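Local coordinates for 4-hydroxybenzoyl-CoA thioesterase (Pseudomonas sp. CBS3, PDB 1LO8), which hydrolyses 4-hydroxybenzoyl-CoA to 4-hydroxybenzoate and coenzyme A, the final step in converting 4-chlorobenzoate to 4-hydroxybenzoate, at residues G55-P60 against V118-D123; W87-F92 against A129-A134. All coordinates share one frame; numbering follows the deposited sequence.

Contact 1 of 2, residues G55-P60 against V118-D123; sequences GIVGTP and VFAMND. With 4CA (4-hydroxybenzyl coenzyme A), chain B.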
loop_
_atom_site.group_PDB
_atom_site.type_symbol
_atom_site.label_atom_id
_atom_site.label_comp_id
_atom_site.label_asym_id
_atom_site.label_seq_id
_atom_site.Cartn_x
_atom_site.Cartn_y
_atom_site.Cartn_z
ATOM N N GLY A 55 -25.301 -11.361 -5.818
ATOM C CA GLY A 55 -25.000 -10.773 -4.524
ATOM C C GLY A 55 -23.588 -11.061 -4.063
ATOM O O GLY A 55 -23.150 -10.528 -3.052
ATOM N N ILE A 56 -22.872 -11.923 -4.788
ATOM C CA ILE A 56 -21.512 -12.297 -4.401
ATOM C C ILE A 56 -20.553 -11.124 -4.595
ATOM O O ILE A 56 -20.299 -10.676 -5.718
ATOM C CB ILE A 56 -21.066 -13.584 -5.110
ATOM C CG1 ILE A 56 -21.862 -14.783 -4.612
ATOM C CG2 ILE A 56 -19.599 -13.867 -4.873
ATOM C CD1 ILE A 56 -21.632 -16.003 -5.515
ATOM N N VAL A 57 -20.063 -10.581 -3.485
ATOM C CA VAL A 57 -19.170 -9.417 -3.512
ATOM C C VAL A 57 -17.714 -9.826 -3.604
ATOM O O VAL A 57 -16.845 -8.992 -3.821
ATOM C CB VAL A 57 -19.253 -8.564 -2.231
ATOM C CG1 VAL A 57 -20.670 -8.091 -1.953
ATOM C CG2 VAL A 57 -18.719 -9.320 -1.006
ATOM N N GLY A 58 -17.424 -11.099 -3.393
ATOM C CA GLY A 58 -16.033 -11.557 -3.451
ATOM C C GLY A 58 -15.839 -12.724 -2.501
ATOM O O GLY A 58 -16.809 -13.345 -2.097
ATOM N N THR A 59 -14.575 -12.991 -2.141
ATOM C CA THR A 59 -14.214 -14.087 -1.242
ATOM C C THR A 59 -13.328 -13.613 -0.095
ATOM O O THR A 59 -12.118 -13.846 -0.129
ATOM C CB THR A 59 -13.519 -15.242 -1.992
ATOM O OG1 THR A 59 -12.327 -14.744 -2.597
ATOM C CG2 THR A 59 -14.420 -15.722 -3.114
ATOM N N PRO A 60 -13.907 -12.950 0.910
ATOM C CA PRO A 60 -13.146 -12.434 2.049
ATOM C C PRO A 60 -12.387 -13.520 2.788
ATOM O O PRO A 60 -12.778 -14.690 2.898
ATOM C CB PRO A 60 -14.143 -11.877 3.055
ATOM C CG PRO A 60 -15.522 -12.232 2.549
ATOM C CD PRO A 60 -15.348 -12.672 1.092
ATOM N N VAL A 118 -14.237 -17.414 2.161
ATOM C CA VAL A 118 -15.634 -17.789 1.917
ATOM C C VAL A 118 -16.211 -16.880 0.828
ATOM O O VAL A 118 -15.726 -15.746 0.608
ATOM C CB VAL A 118 -16.501 -17.563 3.158
ATOM C CG1 VAL A 118 -15.979 -18.212 4.408
ATOM C CG2 VAL A 118 -16.597 -16.058 3.420
ATOM N N PHE A 119 -17.286 -17.357 0.177
ATOM C CA PHE A 119 -18.000 -16.539 -0.796
ATOM C C PHE A 119 -18.928 -15.715 0.059
ATOM O O PHE A 119 -19.520 -16.304 0.937
ATOM C CB PHE A 119 -18.808 -17.365 -1.760
ATOM C CG PHE A 119 -17.883 -17.852 -2.822
ATOM C CD1 PHE A 119 -17.545 -17.045 -3.907
ATOM C CD2 PHE A 119 -17.308 -19.116 -2.730
ATOM C CE1 PHE A 119 -16.662 -17.483 -4.892
ATOM C CE2 PHE A 119 -16.410 -19.558 -3.706
ATOM C CZ PHE A 119 -16.088 -18.747 -4.794
ATOM N N ALA A 120 -18.990 -14.390 -0.123
ATOM C CA ALA A 120 -19.822 -13.599 0.748
ATOM C C ALA A 120 -20.689 -12.593 0.060
ATOM O O ALA A 120 -20.453 -12.090 -1.027
ATOM C CB ALA A 120 -19.014 -12.783 1.737
ATOM N N MET A 121 -21.682 -12.228 0.812
ATOM C CA MET A 121 -22.600 -11.247 0.363
ATOM C C MET A 121 -22.619 -10.132 1.357
ATOM O O MET A 121 -22.169 -10.315 2.488
ATOM C CB MET A 121 -23.944 -11.950 0.284
ATOM C CG MET A 121 -23.854 -12.828 -0.923
ATOM S SD MET A 121 -25.473 -13.500 -1.236
ATOM C CE MET A 121 -26.023 -13.578 0.486
ATOM N N ASN A 122 -23.096 -8.978 0.936
ATOM C CA ASN A 122 -23.190 -7.853 1.844
ATOM C C ASN A 122 -24.658 -7.723 2.148
ATOM O O ASN A 122 -25.420 -7.352 1.258
ATOM C CB ASN A 122 -22.784 -6.512 1.195
ATOM C CG ASN A 122 -21.326 -6.097 1.326
ATOM O OD1 ASN A 122 -20.801 -5.998 2.440
ATOM N ND2 ASN A 122 -20.647 -5.837 0.194
ATOM N N ASP A 123 -25.077 -8.046 3.354
ATOM C CA ASP A 123 -26.478 -7.875 3.627
ATOM C C ASP A 123 -26.520 -6.517 4.271
ATOM O O ASP A 123 -26.415 -6.388 5.497
ATOM C CB ASP A 123 -26.997 -8.938 4.592
ATOM C CG ASP A 123 -26.913 -10.321 4.016
ATOM O OD1 ASP A 123 -26.638 -10.547 2.844
ATOM O OD2 ASP A 123 -27.182 -11.241 4.928
HETATM N N1A 4CA B . -10.991 -20.575 10.368
HETATM C C2A 4CA B . -11.490 -21.476 9.457
HETATM N N3A 4CA B . -12.626 -21.457 8.831
HETATM C C4A 4CA B . -13.345 -20.382 9.180
HETATM C C5A 4CA B . -12.993 -19.411 10.091
HETATM C C6A 4CA B . -11.723 -19.506 10.707
HETATM N N6A 4CA B . -11.226 -18.646 11.580
HETATM N N7A 4CA B . -14.007 -18.459 10.212
HETATM C C8A 4CA B . -14.962 -18.888 9.370
HETATM N N9A 4CA B . -14.618 -20.062 8.778
HETATM C C1D 4CA B . -15.479 -20.899 7.992
HETATM C C2D 4CA B . -16.616 -21.158 8.950
HETATM O O2D 4CA B . -16.404 -22.337 9.728
HETATM C C3D 4CA B . -17.740 -21.493 8.034
HETATM O O3D 4CA B . -17.652 -22.862 7.712
HETATM P P3D 4CA B . -18.343 -24.090 7.197
HETATM O O7A 4CA B . -18.096 -25.184 8.208
HETATM O O8A 4CA B . -19.813 -23.774 7.016
HETATM O O9A 4CA B . -17.765 -24.498 5.871
HETATM C C4D 4CA B . -17.493 -20.557 6.884
HETATM O O4D 4CA B . -16.089 -20.124 7.036
HETATM C C5D 4CA B . -18.475 -19.409 7.016
HETATM O O5D 4CA B . -18.322 -18.858 8.337
HETATM P P1A 4CA B . -19.640 -18.696 9.160
HETATM O O1A 4CA B . -19.239 -18.434 10.571
HETATM O O2A 4CA B . -20.330 -20.003 9.042
HETATM O O3A 4CA B . -20.531 -17.577 8.583
HETATM P P2A 4CA B . -20.644 -15.980 8.908
HETATM O O4A 4CA B . -21.429 -15.365 7.799
HETATM O O5A 4CA B . -21.397 -15.830 10.173
HETATM O O6A 4CA B . -19.191 -15.245 9.090
HETATM C CBP 4CA B . -17.866 -13.810 7.736
HETATM C CCP 4CA B . -18.509 -15.187 7.846
HETATM C CDP 4CA B . -18.921 -12.689 7.573
HETATM C CEP 4CA B . -16.844 -13.797 6.594
HETATM C CAP 4CA B . -17.170 -13.450 9.048
HETATM O OAP 4CA B . -16.090 -14.381 9.286
HETATM C C9P 4CA B . -16.295 -12.196 8.839
HETATM O O9P 4CA B . -16.749 -11.069 8.609
HETATM N N8P 4CA B . -14.862 -12.352 8.900
HETATM C C7P 4CA B . -14.201 -11.085 8.567
HETATM C C6P 4CA B . -13.818 -11.092 7.093
HETATM C C5P 4CA B . -12.815 -9.950 6.805
HETATM O O5P 4CA B . -13.019 -8.787 7.069
HETATM N N4P 4CA B . -11.525 -10.345 6.297
HETATM C C3P 4CA B . -10.653 -9.195 6.049
HETATM C C2P 4CA B . -10.952 -8.554 4.690
HETATM S S1P 4CA B . -10.866 -9.587 3.210
HETATM C C1B 4CA B . -11.013 -8.494 1.850
HETATM C C2B 4CA B . -11.437 -9.137 0.616
HETATM C C3B 4CA B . -12.801 -9.090 0.252
HETATM C C4B 4CA B . -13.225 -9.697 -0.947
HETATM C C5B 4CA B . -12.276 -10.328 -1.784
HETATM O O2B 4CA B . -12.651 -10.793 -3.028
HETATM C C6B 4CA B . -10.914 -10.418 -1.380
HETATM C C7B 4CA B . -10.476 -9.764 -0.209
HETATM O O HOH W 1 -25.155 -8.616 -1.389
#
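The Phe119 ring carries the CG2 methyl of Thr59 over one face, offset toward its rim, a CH-pi contact 3.7 Å from CG2 to the ring centroid, while Ile56 CG2 reaches the ring's edge near its plane. With chi1 at 60°, the threonine OG1 sits between the backbone N and the carbonyl carbon, leaving CG2 anti to the latter and over the ring. Phe39, Tyr136 and Phe92 extend this aromatic cluster. Alongside it, two nearly straight backbone bonds join the strands: Val57 N to Ala120 O, 2.9 Å, and Ala120 N to Gly58 O, 3.1 Å. Strands 56-68 and 107-123 are antiparallel neighbours in the sheet of the hotdog fold, and here their ends serve the substrate site. Thr59 N donates to the phenol oxygen O2B of the bound 4-hydroxybenzyl-CoA at 3.1 Å; Gly58, with no side chain, lets O2B come within 3.5 Å of its CA and can adopt its unusual backbone angles (phi 149°, psi -161°). Pro60 has no N-H for Val118 O; its ring packs by CG on Ala120 CB at 3.6 Å, and Val118 N donates to Pro60 O. At the far end, a water bridges Gly55 O and Asn122 N.

Contact 2 of 2, residues W87-F92 against A129-A134; sequences WRRKSF and AIEVPA. With 4CA (4-hydroxybenzyl coenzyme A), chain B.
Val132 drives both its methyls into the turn 87-92, and this is the tightly packed part of the contact. CG1 lies 3.5 Å from Trp87 CZ3, the two side chains crossing at about a right angle, and CG2 rests near Ser91 O. With CG1 anti to the backbone N (chi1 178°), the branched valine can touch the indole and the turn's backbone at once. Its own N-H is held by Arg89 O at 3.2 Å, in the carbonyl plane, while Ile137 of the following helix also packs on Trp87 and Val132.

The outer side is looser and lies toward solvent. Arg89, poorly ordered, meets Glu131 through a salt bridge of 2.9 Å between NH2 and OE1, but the oxygen sits over the face of the guanidinium, so charge attraction alone joins them.

The turn also binds the 3'-phosphate. O9A accepts from Lys90 N at 2.6 Å and from Ser91 OG at 3.0 Å; a serine here adds a short, neutral donor beside the backbone N-H. Lys90, an experimentally identified substrate-binding residue, runs its extended chain past Glu131 CA (4.1 Å from Lys90 CG) and along phosphate oxygen O8A. Ala129 N gives a nearly straight bond of 2.9 Å to pyrophosphate oxygen O4A, and its small CB leaves the ribose C5D room to approach. Turn 87-92 and the end of strand 126-130 thus form the phosphate-binding part of this hotdog thioesterase's CoA site.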
loop_
_atom_site.group_PDB
_atom_site.type_symbol
_atom_site.label_atom_id
_atom_site.label_comp_id
_atom_site.label_asym_id
_atom_site.label_seq_id
_atom_site.Cartn_x
_atom_site.Cartn_y
_atom_site.Cartn_z
ATOM N N TRP A 87 -12.633 -28.133 -0.181
ATOM C CA TRP A 87 -13.905 -27.427 -0.177
ATOM C C TRP A 87 -14.562 -27.812 1.114
ATOM O O TRP A 87 -14.475 -28.944 1.575
ATOM C CB TRP A 87 -14.835 -27.715 -1.389
ATOM C CG TRP A 87 -14.272 -27.302 -2.697
ATOM C CD1 TRP A 87 -13.592 -28.095 -3.525
ATOM C CD2 TRP A 87 -14.374 -26.021 -3.337
ATOM N NE1 TRP A 87 -13.216 -27.397 -4.633
ATOM C CE2 TRP A 87 -13.679 -26.115 -4.546
ATOM C CE3 TRP A 87 -14.950 -24.802 -3.008
ATOM C CZ2 TRP A 87 -13.541 -25.033 -5.413
ATOM C CZ3 TRP A 87 -14.812 -23.726 -3.860
ATOM C CH2 TRP A 87 -14.108 -23.832 -5.058
ATOM N N ARG A 88 -15.210 -26.869 1.718
ATOM C CA ARG A 88 -15.877 -27.184 2.936
ATOM C C ARG A 88 -17.281 -26.742 2.735
ATOM O O ARG A 88 -17.655 -26.494 1.594
ATOM C CB ARG A 88 -15.223 -26.617 4.187
ATOM C CG ARG A 88 -13.724 -26.939 4.268
ATOM C CD ARG A 88 -12.997 -26.135 5.340
ATOM N NE ARG A 88 -11.712 -26.734 5.624
ATOM C CZ ARG A 88 -10.913 -26.418 6.636
ATOM N NH1 ARG A 88 -11.228 -25.471 7.523
ATOM N NH2 ARG A 88 -9.750 -27.065 6.746
ATOM N N ARG A 89 -18.028 -26.586 3.804
ATOM C CA ARG A 89 -19.402 -26.179 3.619
ATOM C C ARG A 89 -19.585 -24.785 3.068
ATOM O O ARG A 89 -20.142 -24.615 1.990
ATOM C CB ARG A 89 -20.213 -26.355 4.888
ATOM C CG ARG A 89 -21.644 -25.846 4.790
ATOM C CD ARG A 89 -22.559 -26.633 5.711
ATOM N NE ARG A 89 -23.880 -26.817 5.136
ATOM C CZ ARG A 89 -24.809 -25.893 5.299
ATOM N NH1 ARG A 89 -24.574 -24.774 5.989
ATOM N NH2 ARG A 89 -25.995 -26.072 4.750
ATOM N N LYS A 90 -19.179 -23.806 3.858
ATOM C CA LYS A 90 -19.281 -22.405 3.490
ATOM C C LYS A 90 -17.912 -21.767 3.331
ATOM O O LYS A 90 -17.782 -20.567 3.209
ATOM C CB LYS A 90 -20.046 -21.629 4.538
ATOM C CG LYS A 90 -21.504 -22.062 4.698
ATOM C CD LYS A 90 -22.188 -21.182 5.729
ATOM C CE LYS A 90 -23.700 -21.266 5.716
ATOM N NZ LYS A 90 -24.322 -20.276 6.610
ATOM N N SER A 91 -16.869 -22.576 3.343
ATOM C CA SER A 91 -15.529 -22.048 3.235
ATOM C C SER A 91 -14.716 -22.891 2.306
ATOM O O SER A 91 -15.160 -23.921 1.802
ATOM C CB SER A 91 -14.874 -22.012 4.598
ATOM O OG SER A 91 -15.112 -23.227 5.263
ATOM N N PHE A 92 -13.512 -22.459 2.069
ATOM C CA PHE A 92 -12.649 -23.206 1.210
ATOM C C PHE A 92 -11.214 -22.835 1.526
ATOM O O PHE A 92 -10.941 -21.715 1.963
ATOM C CB PHE A 92 -13.020 -23.037 -0.258
ATOM C CG PHE A 92 -12.836 -21.640 -0.793
ATOM C CD1 PHE A 92 -13.905 -20.750 -0.733
ATOM C CD2 PHE A 92 -11.627 -21.205 -1.339
ATOM C CE1 PHE A 92 -13.767 -19.449 -1.213
ATOM C CE2 PHE A 92 -11.464 -19.906 -1.846
ATOM C CZ PHE A 92 -12.555 -19.032 -1.774
ATOM N N ALA A 129 -21.339 -15.018 4.920
ATOM C CA ALA A 129 -20.824 -16.102 4.080
ATOM C C ALA A 129 -21.910 -16.960 3.469
ATOM O O ALA A 129 -22.944 -17.212 4.068
ATOM C CB ALA A 129 -19.975 -17.063 4.894
ATOM N N ILE A 130 -21.665 -17.494 2.294
ATOM C CA ILE A 130 -22.665 -18.373 1.708
ATOM C C ILE A 130 -22.112 -19.749 1.366
ATOM O O ILE A 130 -20.916 -19.970 1.260
ATOM C CB ILE A 130 -23.311 -17.806 0.463
ATOM C CG1 ILE A 130 -22.240 -17.658 -0.600
ATOM C CG2 ILE A 130 -23.968 -16.473 0.779
ATOM C CD1 ILE A 130 -22.801 -17.381 -1.986
ATOM N N GLU A 131 -23.020 -20.684 1.162
ATOM C CA GLU A 131 -22.646 -22.027 0.806
ATOM C C GLU A 131 -21.860 -21.993 -0.456
ATOM O O GLU A 131 -22.292 -21.365 -1.390
ATOM C CB GLU A 131 -23.915 -22.899 0.570
ATOM C CG GLU A 131 -23.628 -24.416 0.665
ATOM C CD GLU A 131 -24.831 -25.268 0.952
ATOM O OE1 GLU A 131 -25.109 -25.658 2.071
ATOM O OE2 GLU A 131 -25.532 -25.535 -0.129
ATOM N N VAL A 132 -20.717 -22.642 -0.504
ATOM C CA VAL A 132 -19.994 -22.597 -1.743
ATOM C C VAL A 132 -20.908 -22.915 -2.894
ATOM O O VAL A 132 -21.588 -23.900 -2.816
ATOM C CB VAL A 132 -18.793 -23.506 -1.727
ATOM C CG1 VAL A 132 -18.166 -23.397 -3.105
ATOM C CG2 VAL A 132 -17.853 -23.104 -0.590
ATOM N N PRO A 133 -20.967 -22.077 -3.930
ATOM C CA PRO A 133 -21.850 -22.359 -5.034
ATOM C C PRO A 133 -21.390 -23.545 -5.863
ATOM O O PRO A 133 -20.284 -23.626 -6.353
ATOM C CB PRO A 133 -22.007 -21.070 -5.862
ATOM C CG PRO A 133 -21.213 -20.000 -5.133
ATOM C CD PRO A 133 -20.427 -20.677 -4.019
ATOM N N ALA A 134 -22.282 -24.493 -6.010
ATOM C CA ALA A 134 -22.026 -25.689 -6.773
ATOM C C ALA A 134 -21.359 -25.427 -8.119
ATOM O O ALA A 134 -20.422 -26.107 -8.572
ATOM C CB ALA A 134 -23.347 -26.422 -6.961
HETATM N N1A 4CA B . -10.991 -20.575 10.368
HETATM C C2A 4CA B . -11.490 -21.476 9.457
HETATM N N3A 4CA B . -12.626 -21.457 8.831
HETATM C C4A 4CA B . -13.345 -20.382 9.180
HETATM C C5A 4CA B . -12.993 -19.411 10.091
HETATM C C6A 4CA B . -11.723 -19.506 10.707
HETATM N N6A 4CA B . -11.226 -18.646 11.580
HETATM N N7A 4CA B . -14.007 -18.459 10.212
HETATM C C8A 4CA B . -14.962 -18.888 9.370
HETATM N N9A 4CA B . -14.618 -20.062 8.778
HETATM C C1D 4CA B . -15.479 -20.899 7.992
HETATM C C2D 4CA B . -16.616 -21.158 8.950
HETATM O O2D 4CA B . -16.404 -22.337 9.728
HETATM C C3D 4CA B . -17.740 -21.493 8.034
HETATM O O3D 4CA B . -17.652 -22.862 7.712
HETATM P P3D 4CA B . -18.343 -24.090 7.197
HETATM O O7A 4CA B . -18.096 -25.184 8.208
HETATM O O8A 4CA B . -19.813 -23.774 7.016
HETATM O O9A 4CA B . -17.765 -24.498 5.871
HETATM C C4D 4CA B . -17.493 -20.557 6.884
HETATM O O4D 4CA B . -16.089 -20.124 7.036
HETATM C C5D 4CA B . -18.475 -19.409 7.016
HETATM O O5D 4CA B . -18.322 -18.858 8.337
HETATM P P1A 4CA B . -19.640 -18.696 9.160
HETATM O O1A 4CA B . -19.239 -18.434 10.571
HETATM O O2A 4CA B . -20.330 -20.003 9.042
HETATM O O3A 4CA B . -20.531 -17.577 8.583
HETATM P P2A 4CA B . -20.644 -15.980 8.908
HETATM O O4A 4CA B . -21.429 -15.365 7.799
HETATM O O5A 4CA B . -21.397 -15.830 10.173
HETATM O O6A 4CA B . -19.191 -15.245 9.090
HETATM C CBP 4CA B . -17.866 -13.810 7.736
HETATM C CCP 4CA B . -18.509 -15.187 7.846
HETATM C CDP 4CA B . -18.921 -12.689 7.573
HETATM C CEP 4CA B . -16.844 -13.797 6.594
HETATM C CAP 4CA B . -17.170 -13.450 9.048
HETATM O OAP 4CA B . -16.090 -14.381 9.286
HETATM C C9P 4CA B . -16.295 -12.196 8.839
HETATM O O9P 4CA B . -16.749 -11.069 8.609
HETATM N N8P 4CA B . -14.862 -12.352 8.900
HETATM C C7P 4CA B . -14.201 -11.085 8.567
HETATM C C6P 4CA B . -13.818 -11.092 7.093
HETATM C C5P 4CA B . -12.815 -9.950 6.805
HETATM O O5P 4CA B . -13.019 -8.787 7.069
HETATM N N4P 4CA B . -11.525 -10.345 6.297
HETATM C C3P 4CA B . -10.653 -9.195 6.049
HETATM C C2P 4CA B . -10.952 -8.554 4.690
HETATM S S1P 4CA B . -10.866 -9.587 3.210
HETATM C C1B 4CA B . -11.013 -8.494 1.850
HETATM C C2B 4CA B . -11.437 -9.137 0.616
HETATM C C3B 4CA B . -12.801 -9.090 0.252
HETATM C C4B 4CA B . -13.225 -9.697 -0.947
HETATM C C5B 4CA B . -12.276 -10.328 -1.784
HETATM O O2B 4CA B . -12.651 -10.793 -3.028
HETATM C C6B 4CA B . -10.914 -10.418 -1.380
HETATM C C7B 4CA B . -10.476 -9.764 -0.209
HETATM O O HOH W 2 -18.531 -19.553 0.799
#

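Overall arrangement
From the N terminus, the chain passes strand 4-10 and helices 25-41 and 47-53 before entering 55-60, then strand 77-87 and the turn 87-92. Strands 92-101 and 107-123 follow, and 118-123 returns to 55-60, closing contact 1 around a span containing that turn. Strand 126-130 next brings 129-134 back to 87-92, closing contact 2 just before the C-terminal helix 134-140. The segments alternate, so the two loops cross. Their centres lie 11 Å apart, and the contacts touch where strands 107-123 and 126-130 run side by side and where Phe119 meets Phe92. Contact 1 bonds the ligand's phenol oxygen, contact 2 its phosphates, and both border the ribose of one CoA site.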